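Local structure of probable starch synthase 4, chloroplastic/amyloplastic (Arabidopsis thaliana, 6GNE) at residues Val12-Ala17 against His143-Gln148; Tyr123-Ala128 against Ala150-Leu155; Pro154-Leu159 against Ala168-Thr173. The protein belongs to the starch synthase family of GT-B-fold enzymes and, in this model, binds adenosine-5'-diphosphate and glycans. All blocks are in the same frame, centred on the assembly; numbering follows the deposited sequence.

The three contacts lie in one Rossmann-like domain of the GT-B fold. Contact 1, wholly buried, is the parallel pairing of two neighbouring strands and opens beyond their ends onto a glycan pocket. Contact 2, also buried, packs helices 117-134 and 152-160 together on the sheet face that carries I15 and C144. Contact 3 uses helix 152-160 again, laid against strand 169-174, the neighbour of 141-145 from contact 1; it is buried at Y156, A168 and I170 but reaches the surface and a second glycan site at W157 and R169. Chemistry changes with place: backbone bonds and a histidine cluster in contact 1, apolar helix packing in contact 2, an aromatic-aliphatic layer with one tyrosine bond in contact 3.

Contact 1. Residues Val12-Ala17 against His143-Gln148; sequences VVHIAA and HCHDWQ. With GLC (alpha-D-glucopyranose), chain C; AC1 (4,6-dideoxy-4-{[(1S,4R,5S,6S)-4,5,6-trihydroxy-3-(hydroxymethyl)cyclohex-2-en-1-yl]amino}-alpha-D-glucopyranose), chain B.
V13 to I15 pairs in parallel with H143 to H145: H143 N donates to V13 O at 2.8 Å and I15 N to H143 O, while the H145 N to I15 O bond is weak. The strand axes are 4.8 Å apart. On one side of this pair three histidines gather. CG of H14 sits beside its own backbone N (chi1 -72°), which brings the imidazole over toward the second strand; there H143 CB lies over its face, 3.9 Å from the ring centroid, as a CH-pi contact. The H14 and H143 rings meet obliquely, with H14 CE1 3.3 Å from H143 ND1. The H14 and H145 rings meet rim to rim, and a nearly straight 3.1 Å hydrogen bond joins H14 ND1 and H145 NE2; either could be the donor. Y494 and T173 bind the two nitrogens of H143, and H175 takes H145 ND1. A water joins H145 O to A17 N where the strands part. Farther on, D146 OD2 accepts a hydrogen bond from AC1 O3 at 2.9 Å. Q148 NE2 donates to glucose O3 at 2.8 Å, and W147 NE1 to its O2. With both ring nitrogens engaged, H143 and H145 are probably held in rotation, and D146 to Q148 just after them line the glycan pocket.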
loop_
_atom_site.group_PDB
_atom_site.type_symbol
_atom_site.label_atom_id
_atom_site.label_comp_id
_atom_site.label_asym_id
_atom_site.label_seq_id
_atom_site.Cartn_x
_atom_site.Cartn_y
_atom_site.Cartn_z
ATOM N N VAL A 12 1.256 1.438 21.072
ATOM C CA VAL A 12 1.787 1.733 19.745
ATOM C C VAL A 12 0.875 2.729 19.035
ATOM O O VAL A 12 -0.306 2.447 18.820
ATOM C CB VAL A 12 1.824 0.441 18.912
ATOM C CG1 VAL A 12 2.467 0.690 17.560
ATOM C CG2 VAL A 12 2.526 -0.671 19.683
ATOM N N VAL A 13 1.429 3.877 18.663
ATOM C CA VAL A 13 0.699 4.856 17.854
ATOM C C VAL A 13 1.223 4.901 16.407
ATOM O O VAL A 13 2.421 4.986 16.186
ATOM C CB VAL A 13 0.744 6.256 18.479
ATOM C CG1 VAL A 13 -0.071 7.251 17.657
ATOM C CG2 VAL A 13 0.153 6.200 19.873
ATOM N N HIS A 14 0.316 4.807 15.437
ATOM C CA HIS A 14 0.666 4.922 14.011
ATOM C C HIS A 14 0.194 6.270 13.524
ATOM O O HIS A 14 -0.962 6.625 13.695
ATOM C CB HIS A 14 0.015 3.820 13.174
ATOM C CG HIS A 14 0.616 2.480 13.379
ATOM N ND1 HIS A 14 1.481 1.912 12.479
ATOM C CD2 HIS A 14 0.501 1.598 14.400
ATOM C CE1 HIS A 14 1.877 0.736 12.939
ATOM N NE2 HIS A 14 1.297 0.523 14.107
ATOM N N ILE A 15 1.089 7.016 12.905
ATOM C CA ILE A 15 0.740 8.294 12.316
ATOM C C ILE A 15 0.936 8.091 10.821
ATOM O O ILE A 15 2.017 7.708 10.392
ATOM C CB ILE A 15 1.657 9.425 12.849
ATOM C CG1 ILE A 15 1.461 9.580 14.364
ATOM C CG2 ILE A 15 1.408 10.742 12.129
ATOM C CD1 ILE A 15 2.561 10.385 15.050
ATOM N N ALA A 16 -0.105 8.343 10.035
ATOM C CA ALA A 16 -0.053 8.121 8.597
ATOM C C ALA A 16 -1.054 8.978 7.880
ATOM O O ALA A 16 -1.992 9.502 8.499
ATOM C CB ALA A 16 -0.329 6.653 8.306
ATOM N N ALA A 17 -0.884 9.078 6.570
ATOM C CA ALA A 17 -1.824 9.820 5.726
ATOM C C ALA A 17 -2.995 8.985 5.243
ATOM O O ALA A 17 -3.938 9.547 4.711
ATOM C CB ALA A 17 -1.088 10.431 4.536
ATOM N N HIS A 143 5.014 4.821 15.276
ATOM C CA HIS A 143 5.339 4.257 13.978
ATOM C C HIS A 143 4.815 5.197 12.907
ATOM O O HIS A 143 3.627 5.363 12.786
ATOM C CB HIS A 143 4.719 2.867 13.887
ATOM C CG HIS A 143 5.222 2.041 12.751
ATOM N ND1 HIS A 143 5.127 0.673 12.743
ATOM C CD2 HIS A 143 5.842 2.380 11.592
ATOM C CE1 HIS A 143 5.628 0.201 11.612
ATOM N NE2 HIS A 143 6.076 1.219 10.900
ATOM N N CYS A 144 5.691 5.818 12.133
ATOM C CA CYS A 144 5.250 6.701 11.060
ATOM C C CYS A 144 5.478 6.100 9.651
ATOM O O CYS A 144 6.275 5.183 9.483
ATOM C CB CYS A 144 5.879 8.084 11.231
ATOM S SG CYS A 144 7.688 8.173 11.218
ATOM N N HIS A 145 4.750 6.600 8.653
ATOM C CA HIS A 145 4.705 6.005 7.284
ATOM C C HIS A 145 4.964 6.999 6.144
ATOM O O HIS A 145 4.246 7.986 5.982
ATOM C CB HIS A 145 3.367 5.332 7.094
ATOM C CG HIS A 145 3.102 4.283 8.121
ATOM N ND1 HIS A 145 3.349 2.941 7.894
ATOM C CD2 HIS A 145 2.696 4.378 9.408
ATOM C CE1 HIS A 145 3.053 2.253 8.983
ATOM N NE2 HIS A 145 2.663 3.103 9.918
ATOM N N ASP A 146 6.022 6.741 5.369
ATOM C CA ASP A 146 6.316 7.468 4.115
ATOM C C ASP A 146 6.637 8.939 4.326
ATOM O O ASP A 146 6.656 9.416 5.462
ATOM C CB ASP A 146 5.216 7.233 3.050
ATOM C CG ASP A 146 5.453 5.994 2.230
ATOM O OD1 ASP A 146 6.109 5.079 2.734
ATOM O OD2 ASP A 146 5.035 5.915 1.060
ATOM N N TRP A 147 6.922 9.658 3.241
ATOM C CA TRP A 147 7.460 11.007 3.367
ATOM C C TRP A 147 6.509 11.941 4.100
ATOM O O TRP A 147 6.976 12.807 4.843
ATOM C CB TRP A 147 7.899 11.577 2.003
ATOM C CG TRP A 147 6.786 12.075 1.136
ATOM C CD1 TRP A 147 6.146 11.395 0.154
ATOM C CD2 TRP A 147 6.185 13.379 1.185
ATOM N NE1 TRP A 147 5.178 12.191 -0.409
ATOM C CE2 TRP A 147 5.180 13.411 0.204
ATOM C CE3 TRP A 147 6.405 14.515 1.969
ATOM C CZ2 TRP A 147 4.397 14.543 -0.031
ATOM C CZ3 TRP A 147 5.634 15.646 1.744
ATOM C CH2 TRP A 147 4.636 15.652 0.748
ATOM N N GLN A 148 5.205 11.752 3.936
ATOM C CA GLN A 148 4.222 12.647 4.551
ATOM C C GLN A 148 4.332 12.741 6.092
ATOM O O GLN A 148 4.156 13.814 6.673
ATOM C CB GLN A 148 2.797 12.255 4.155
ATOM C CG GLN A 148 2.459 12.501 2.680
ATOM C CD GLN A 148 2.774 11.306 1.768
ATOM O OE1 GLN A 148 3.555 10.424 2.133
ATOM N NE2 GLN A 148 2.154 11.277 0.580
HETATM C C1 GLC C . 1.686 11.308 -4.470
HETATM C C2 GLC C . 2.074 11.117 -3.005
HETATM C C3 GLC C . 2.674 9.729 -2.786
HETATM C C4 GLC C . 1.638 8.693 -3.208
HETATM C C5 GLC C . 1.316 8.899 -4.680
HETATM C C6 GLC C . 0.225 7.939 -5.139
HETATM O O2 GLC C . 2.966 12.158 -2.610
HETATM O O3 GLC C . 3.016 9.525 -1.421
HETATM O O4 GLC C . 2.127 7.376 -2.965
HETATM O O5 GLC C . 0.844 10.238 -4.899
HETATM O O6 GLC C . -0.200 8.303 -6.457
HETATM C C1 AC1 B . 1.521 6.692 -1.868
HETATM O O2 AC1 B . 3.591 6.880 -0.619
HETATM C C2 AC1 B . 2.575 5.954 -1.038
HETATM C C4A AC1 B . 3.402 -1.342 -1.632
HETATM C C3 AC1 B . 3.152 4.749 -1.800
HETATM O O3 AC1 B . 4.073 4.097 -0.922
HETATM C C4 AC1 B . 2.016 3.823 -2.247
HETATM N N4A AC1 B . 2.455 2.589 -2.923
HETATM C C5 AC1 B . 1.101 4.676 -3.129
HETATM O O5 AC1 B . 0.562 5.752 -2.358
HETATM C C6 AC1 B . -0.102 3.918 -3.665
HETATM C C1B AC1 B . 3.284 1.549 -2.298
HETATM C C2B AC1 B . 3.861 0.512 -3.296
HETATM O O2B AC1 B . 3.683 0.885 -4.677
HETATM C C3B AC1 B . 3.358 -0.913 -3.090
HETATM O O3B AC1 B . 4.272 -1.769 -3.769
HETATM O O4 AC1 B . 2.828 -2.645 -1.513
HETATM C C5B AC1 B . 2.714 -0.350 -0.742
HETATM C C7B AC1 B . 2.614 0.940 -1.082
HETATM C C6B AC1 B . 2.176 -0.796 0.597
HETATM O O6B AC1 B . 3.238 -1.249 1.445
HETATM O O HOH W 1 1.549 8.271 5.575
#

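Contact 2. Residues Tyr123-Ala128 against Ala150-Leu155; sequences YFSRAA and AFVAPL
A buried helix packing in the Rossmann-like domain of this GT-B protein joins S125 and R126 of helix 117-134 to F151 and to V152 and L155 of helix 152-160. Helix 117-134 precedes strand 141-145 in the chain and helix 152-160 follows it, and both lie on the same side of the parallel core of the domain's sheet. The nearest CA atoms, those of S125 and V152, are 5.6 Å apart, consistent with the small serine side chain there. S125 CB rests against V152 CG2 at 3.9 Å and against F151 CB at 3.8 Å. The serine OG stands beside its backbone N (chi1 -66°), where it bonds to F121 O of its own helix and lies at the edge of the F151 ring, near its plane, 3.8 Å from CD2. No hydrogen bond crosses between the segments. F118 meets the F151 ring edge-to-face, and P215 of helix 215-222 touches it too. L155 straddles the backbone of R126 and its side chain: CD1 is 4.0 Å from R126 N. The arginine chain bends at chi2 (65°) and crosses the leucine at about a right angle, its NE held by Y160 OH, while its CD touches L155 CD2 at 4.0 Å.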
loop_
_atom_site.group_PDB
_atom_site.type_symbol
_atom_site.label_atom_id
_atom_site.label_comp_id
_atom_site.label_asym_id
_atom_site.label_seq_id
_atom_site.Cartn_x
_atom_site.Cartn_y
_atom_site.Cartn_z
ATOM N N TYR A 123 2.568 20.051 8.484
ATOM C CA TYR A 123 1.632 20.557 9.509
ATOM C C TYR A 123 1.014 19.414 10.302
ATOM O O TYR A 123 1.043 19.404 11.539
ATOM C CB TYR A 123 0.503 21.394 8.898
ATOM C CG TYR A 123 -0.484 21.935 9.929
ATOM C CD1 TYR A 123 -1.547 21.138 10.412
ATOM C CD2 TYR A 123 -0.361 23.238 10.429
ATOM C CE1 TYR A 123 -2.434 21.638 11.356
ATOM C CE2 TYR A 123 -1.258 23.738 11.370
ATOM C CZ TYR A 123 -2.288 22.943 11.834
ATOM O OH TYR A 123 -3.186 23.458 12.751
ATOM N N PHE A 124 0.440 18.471 9.563
ATOM C CA PHE A 124 -0.201 17.305 10.139
ATOM C C PHE A 124 0.726 16.567 11.098
ATOM O O PHE A 124 0.306 16.181 12.203
ATOM C CB PHE A 124 -0.680 16.350 9.040
ATOM C CG PHE A 124 -1.117 15.012 9.566
ATOM C CD1 PHE A 124 -2.189 14.921 10.462
ATOM C CD2 PHE A 124 -0.452 13.849 9.199
ATOM C CE1 PHE A 124 -2.589 13.698 10.969
ATOM C CE2 PHE A 124 -0.869 12.611 9.700
ATOM C CZ PHE A 124 -1.935 12.539 10.587
ATOM N N SER A 125 1.971 16.366 10.667
ATOM C CA SER A 125 2.981 15.664 11.470
ATOM C C SER A 125 3.216 16.380 12.778
ATOM O O SER A 125 3.298 15.737 13.815
ATOM C CB SER A 125 4.310 15.544 10.714
ATOM O OG SER A 125 4.192 14.720 9.567
ATOM N N ARG A 126 3.307 17.706 12.729
ATOM C CA ARG A 126 3.487 18.510 13.938
ATOM C C ARG A 126 2.272 18.390 14.844
ATOM O O ARG A 126 2.407 18.022 16.011
ATOM C CB ARG A 126 3.735 19.985 13.609
ATOM C CG ARG A 126 3.979 20.881 14.813
ATOM C CD ARG A 126 5.267 20.477 15.516
ATOM N NE ARG A 126 5.428 21.082 16.843
ATOM C CZ ARG A 126 6.128 22.175 17.124
ATOM N NH1 ARG A 126 6.713 22.910 16.175
ATOM N NH2 ARG A 126 6.202 22.570 18.384
ATOM N N ALA A 127 1.094 18.677 14.292
ATOM C CA ALA A 127 -0.151 18.585 15.036
ATOM C C ALA A 127 -0.368 17.210 15.650
ATOM O O ALA A 127 -0.923 17.122 16.741
ATOM C CB ALA A 127 -1.330 18.968 14.151
ATOM N N ALA A 128 0.075 16.141 14.976
ATOM C CA ALA A 128 -0.066 14.779 15.519
ATOM C C ALA A 128 0.709 14.570 16.814
ATOM O O ALA A 128 0.190 14.022 17.793
ATOM C CB ALA A 128 0.355 13.745 14.495
ATOM N N ALA A 150 7.221 11.407 7.669
ATOM C CA ALA A 150 8.641 11.291 7.968
ATOM C C ALA A 150 9.105 12.394 8.899
ATOM O O ALA A 150 10.029 12.192 9.677
ATOM C CB ALA A 150 9.427 11.349 6.679
ATOM N N PHE A 151 8.451 13.547 8.825
ATOM C CA PHE A 151 8.755 14.687 9.673
ATOM C C PHE A 151 8.633 14.395 11.162
ATOM O O PHE A 151 9.229 15.103 11.956
ATOM C CB PHE A 151 7.850 15.886 9.353
ATOM C CG PHE A 151 7.814 16.270 7.899
ATOM C CD1 PHE A 151 8.808 17.064 7.355
ATOM C CD2 PHE A 151 6.774 15.845 7.086
ATOM C CE1 PHE A 151 8.775 17.426 6.034
ATOM C CE2 PHE A 151 6.735 16.183 5.753
ATOM C CZ PHE A 151 7.737 16.988 5.224
ATOM N N VAL A 152 7.840 13.393 11.533
ATOM C CA VAL A 152 7.671 13.008 12.929
ATOM C C VAL A 152 8.998 12.661 13.645
ATOM O O VAL A 152 9.200 13.071 14.792
ATOM C CB VAL A 152 6.668 11.837 13.047
ATOM C CG1 VAL A 152 6.696 11.212 14.433
ATOM C CG2 VAL A 152 5.257 12.301 12.742
ATOM N N ALA A 153 9.890 11.928 12.977
ATOM C CA ALA A 153 11.154 11.491 13.595
ATOM C C ALA A 153 12.035 12.645 14.104
ATOM O O ALA A 153 12.334 12.680 15.287
ATOM C CB ALA A 153 11.941 10.570 12.657
ATOM N N PRO A 154 12.429 13.592 13.230
ATOM C CA PRO A 154 13.205 14.734 13.743
ATOM C C PRO A 154 12.411 15.649 14.688
ATOM O O PRO A 154 12.990 16.128 15.675
ATOM C CB PRO A 154 13.621 15.494 12.479
ATOM C CG PRO A 154 12.638 15.055 11.427
ATOM C CD PRO A 154 12.295 13.641 11.763
ATOM N N LEU A 155 11.124 15.873 14.412
ATOM C CA LEU A 155 10.252 16.613 15.325
ATOM C C LEU A 155 10.246 16.028 16.733
ATOM O O LEU A 155 10.463 16.763 17.724
ATOM C CB LEU A 155 8.825 16.713 14.782
ATOM C CG LEU A 155 8.633 17.755 13.661
ATOM C CD1 LEU A 155 7.290 17.621 12.965
ATOM C CD2 LEU A 155 8.775 19.164 14.198
#

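Contact 3. Residues Pro154-Leu159 against Ala168-Thr173; sequences PLYWDL and ARICFT. With GLC (alpha-D-glucopyranose), chain D.
A beta-alpha-beta crossover brings Y156 and W157 of helix 152-160 against R169 and I170 at the start of strand 169-174 and A168 just before it; the strand lies parallel to strand 141-145. The helix runs back against the strand, at 159° between their directions, with the axes 9.9 Å apart. Y156 CG is anti to the backbone N (chi1 -178°), and this throws the ring across to the strand. I170 CD1 lies over one face of that ring, 3.9 Å from its centroid, a CH-pi contact displaced toward the CD2 rim. At the far end of the ring A168 N donates to Y156 OH at 2.9 Å, so the phenol holds the chain just ahead of the strand. The W157 side chain runs antiparallel alongside that of I170, with NE1 3.7 Å from I170 CG1; the same NE1 makes a weak hydrogen bond to F222 O. Y156 CD2 supports one face of the indole over its centre. Over the opposite face lies a bound glucose, its O5 3.2 Å from W157 CZ3, and D158, I221, F222 and N224 complete the pocket. An indole laid flat beneath a sugar ring is a common feature of carbohydrate-binding sites, here built on the helix of a Rossmann-like crossover.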
loop_
_atom_site.group_PDB
_atom_site.type_symbol
_atom_site.label_atom_id
_atom_site.label_comp_id
_atom_site.label_asym_id
_atom_site.label_seq_id
_atom_site.Cartn_x
_atom_site.Cartn_y
_atom_site.Cartn_z
ATOM N N PRO A 154 12.429 13.592 13.230
ATOM C CA PRO A 154 13.205 14.734 13.743
ATOM C C PRO A 154 12.411 15.649 14.688
ATOM O O PRO A 154 12.990 16.128 15.675
ATOM C CB PRO A 154 13.621 15.494 12.479
ATOM C CG PRO A 154 12.638 15.055 11.427
ATOM C CD PRO A 154 12.295 13.641 11.763
ATOM N N LEU A 155 11.124 15.873 14.412
ATOM C CA LEU A 155 10.252 16.613 15.325
ATOM C C LEU A 155 10.246 16.028 16.733
ATOM O O LEU A 155 10.463 16.763 17.724
ATOM C CB LEU A 155 8.825 16.713 14.782
ATOM C CG LEU A 155 8.633 17.755 13.661
ATOM C CD1 LEU A 155 7.290 17.621 12.965
ATOM C CD2 LEU A 155 8.775 19.164 14.198
ATOM N N TYR A 156 10.059 14.711 16.825
ATOM C CA TYR A 156 10.015 14.039 18.127
ATOM C C TYR A 156 11.280 14.293 18.939
ATOM O O TYR A 156 11.193 14.690 20.094
ATOM C CB TYR A 156 9.798 12.533 17.970
ATOM C CG TYR A 156 9.687 11.802 19.290
ATOM C CD1 TYR A 156 8.556 11.922 20.069
ATOM C CD2 TYR A 156 10.718 10.995 19.759
ATOM C CE1 TYR A 156 8.443 11.240 21.277
ATOM C CE2 TYR A 156 10.620 10.304 20.958
ATOM C CZ TYR A 156 9.483 10.427 21.713
ATOM O OH TYR A 156 9.373 9.765 22.910
ATOM N N TRP A 157 12.442 14.080 18.316
ATOM C CA TRP A 157 13.719 14.190 19.018
ATOM C C TRP A 157 14.110 15.640 19.323
ATOM O O TRP A 157 14.608 15.926 20.401
ATOM C CB TRP A 157 14.831 13.447 18.257
ATOM C CG TRP A 157 14.596 11.970 18.259
ATOM C CD1 TRP A 157 14.390 11.189 17.187
ATOM C CD2 TRP A 157 14.505 11.105 19.407
ATOM N NE1 TRP A 157 14.169 9.883 17.576
ATOM C CE2 TRP A 157 14.226 9.812 18.938
ATOM C CE3 TRP A 157 14.652 11.303 20.792
ATOM C CZ2 TRP A 157 14.086 8.707 19.790
ATOM C CZ3 TRP A 157 14.509 10.206 21.648
ATOM C CH2 TRP A 157 14.237 8.921 21.133
ATOM N N ASP A 158 13.852 16.547 18.391
ATOM C CA ASP A 158 14.242 17.943 18.552
ATOM C C ASP A 158 13.276 18.746 19.424
ATOM O O ASP A 158 13.718 19.576 20.201
ATOM C CB ASP A 158 14.484 18.580 17.174
ATOM C CG ASP A 158 15.754 18.040 16.479
ATOM O OD1 ASP A 158 16.415 17.074 16.961
ATOM O OD2 ASP A 158 16.093 18.604 15.412
ATOM N N LEU A 159 11.979 18.448 19.376
ATOM C CA LEU A 159 10.983 19.272 20.092
ATOM C C LEU A 159 10.063 18.596 21.129
ATOM O O LEU A 159 9.403 19.318 21.903
ATOM C CB LEU A 159 10.129 20.010 19.068
ATOM C CG LEU A 159 10.891 20.904 18.069
ATOM C CD1 LEU A 159 9.978 21.425 16.964
ATOM C CD2 LEU A 159 11.625 22.050 18.768
ATOM N N ALA A 168 8.898 7.129 23.921
ATOM C CA ALA A 168 8.764 6.321 22.723
ATOM C C ALA A 168 10.048 6.107 21.943
ATOM O O ALA A 168 10.935 6.935 21.922
ATOM C CB ALA A 168 7.718 6.930 21.813
ATOM N N ARG A 169 10.115 4.948 21.310
ATOM C CA ARG A 169 10.984 4.683 20.169
ATOM C C ARG A 169 10.234 5.016 18.873
ATOM O O ARG A 169 9.021 4.809 18.787
ATOM C CB ARG A 169 11.324 3.203 20.107
ATOM C CG ARG A 169 12.689 2.799 20.569
ATOM C CD ARG A 169 12.853 2.826 22.062
ATOM N NE ARG A 169 13.577 4.019 22.460
ATOM C CZ ARG A 169 14.903 4.175 22.368
ATOM N NH1 ARG A 169 15.667 3.223 21.811
ATOM N NH2 ARG A 169 15.469 5.308 22.814
ATOM N N ILE A 170 10.980 5.464 17.864
ATOM C CA ILE A 170 10.413 5.831 16.565
ATOM C C ILE A 170 10.692 4.733 15.545
ATOM O O ILE A 170 11.837 4.279 15.382
ATOM C CB ILE A 170 10.952 7.196 16.060
ATOM C CG1 ILE A 170 10.807 8.290 17.142
ATOM C CG2 ILE A 170 10.242 7.632 14.781
ATOM C CD1 ILE A 170 9.423 8.407 17.725
ATOM N N CYS A 171 9.624 4.280 14.889
ATOM C CA CYS A 171 9.717 3.366 13.764
ATOM C C CYS A 171 9.258 4.121 12.528
ATOM O O CYS A 171 8.260 4.858 12.549
ATOM C CB CYS A 171 8.860 2.126 14.002
ATOM S SG CYS A 171 8.968 0.815 12.743
ATOM N N PHE A 172 10.018 3.959 11.451
ATOM C CA PHE A 172 9.646 4.526 10.146
ATOM C C PHE A 172 9.568 3.441 9.088
ATOM O O PHE A 172 10.505 2.682 8.917
ATOM C CB PHE A 172 10.655 5.581 9.729
ATOM C CG PHE A 172 10.402 6.131 8.371
ATOM C CD1 PHE A 172 9.286 6.879 8.125
ATOM C CD2 PHE A 172 11.298 5.927 7.343
ATOM C CE1 PHE A 172 9.035 7.402 6.879
ATOM C CE2 PHE A 172 11.077 6.460 6.089
ATOM C CZ PHE A 172 9.932 7.196 5.859
ATOM N N THR A 173 8.442 3.345 8.408
ATOM C CA THR A 173 8.315 2.455 7.261
ATOM C C THR A 173 8.249 3.326 5.987
ATOM O O THR A 173 7.411 4.221 5.913
ATOM C CB THR A 173 7.090 1.546 7.412
ATOM O OG1 THR A 173 7.262 0.702 8.548
ATOM C CG2 THR A 173 6.870 0.673 6.163
HETATM C C1 GLC D . 18.138 8.653 21.342
HETATM C C2 GLC D . 18.029 7.928 20.003
HETATM C C3 GLC D . 18.759 8.710 18.908
HETATM C C4 GLC D . 18.349 10.173 18.906
HETATM C C5 GLC D . 18.459 10.817 20.281
HETATM C C6 GLC D . 17.970 12.272 20.263
HETATM O O1 GLC D . 19.495 8.560 21.816
HETATM O O2 GLC D . 18.591 6.621 20.161
HETATM O O3 GLC D . 18.489 8.188 17.608
HETATM O O4 GLC D . 19.248 10.861 18.063
HETATM O O5 GLC D . 17.715 10.025 21.220
HETATM O O6 GLC D . 19.040 13.202 20.506
#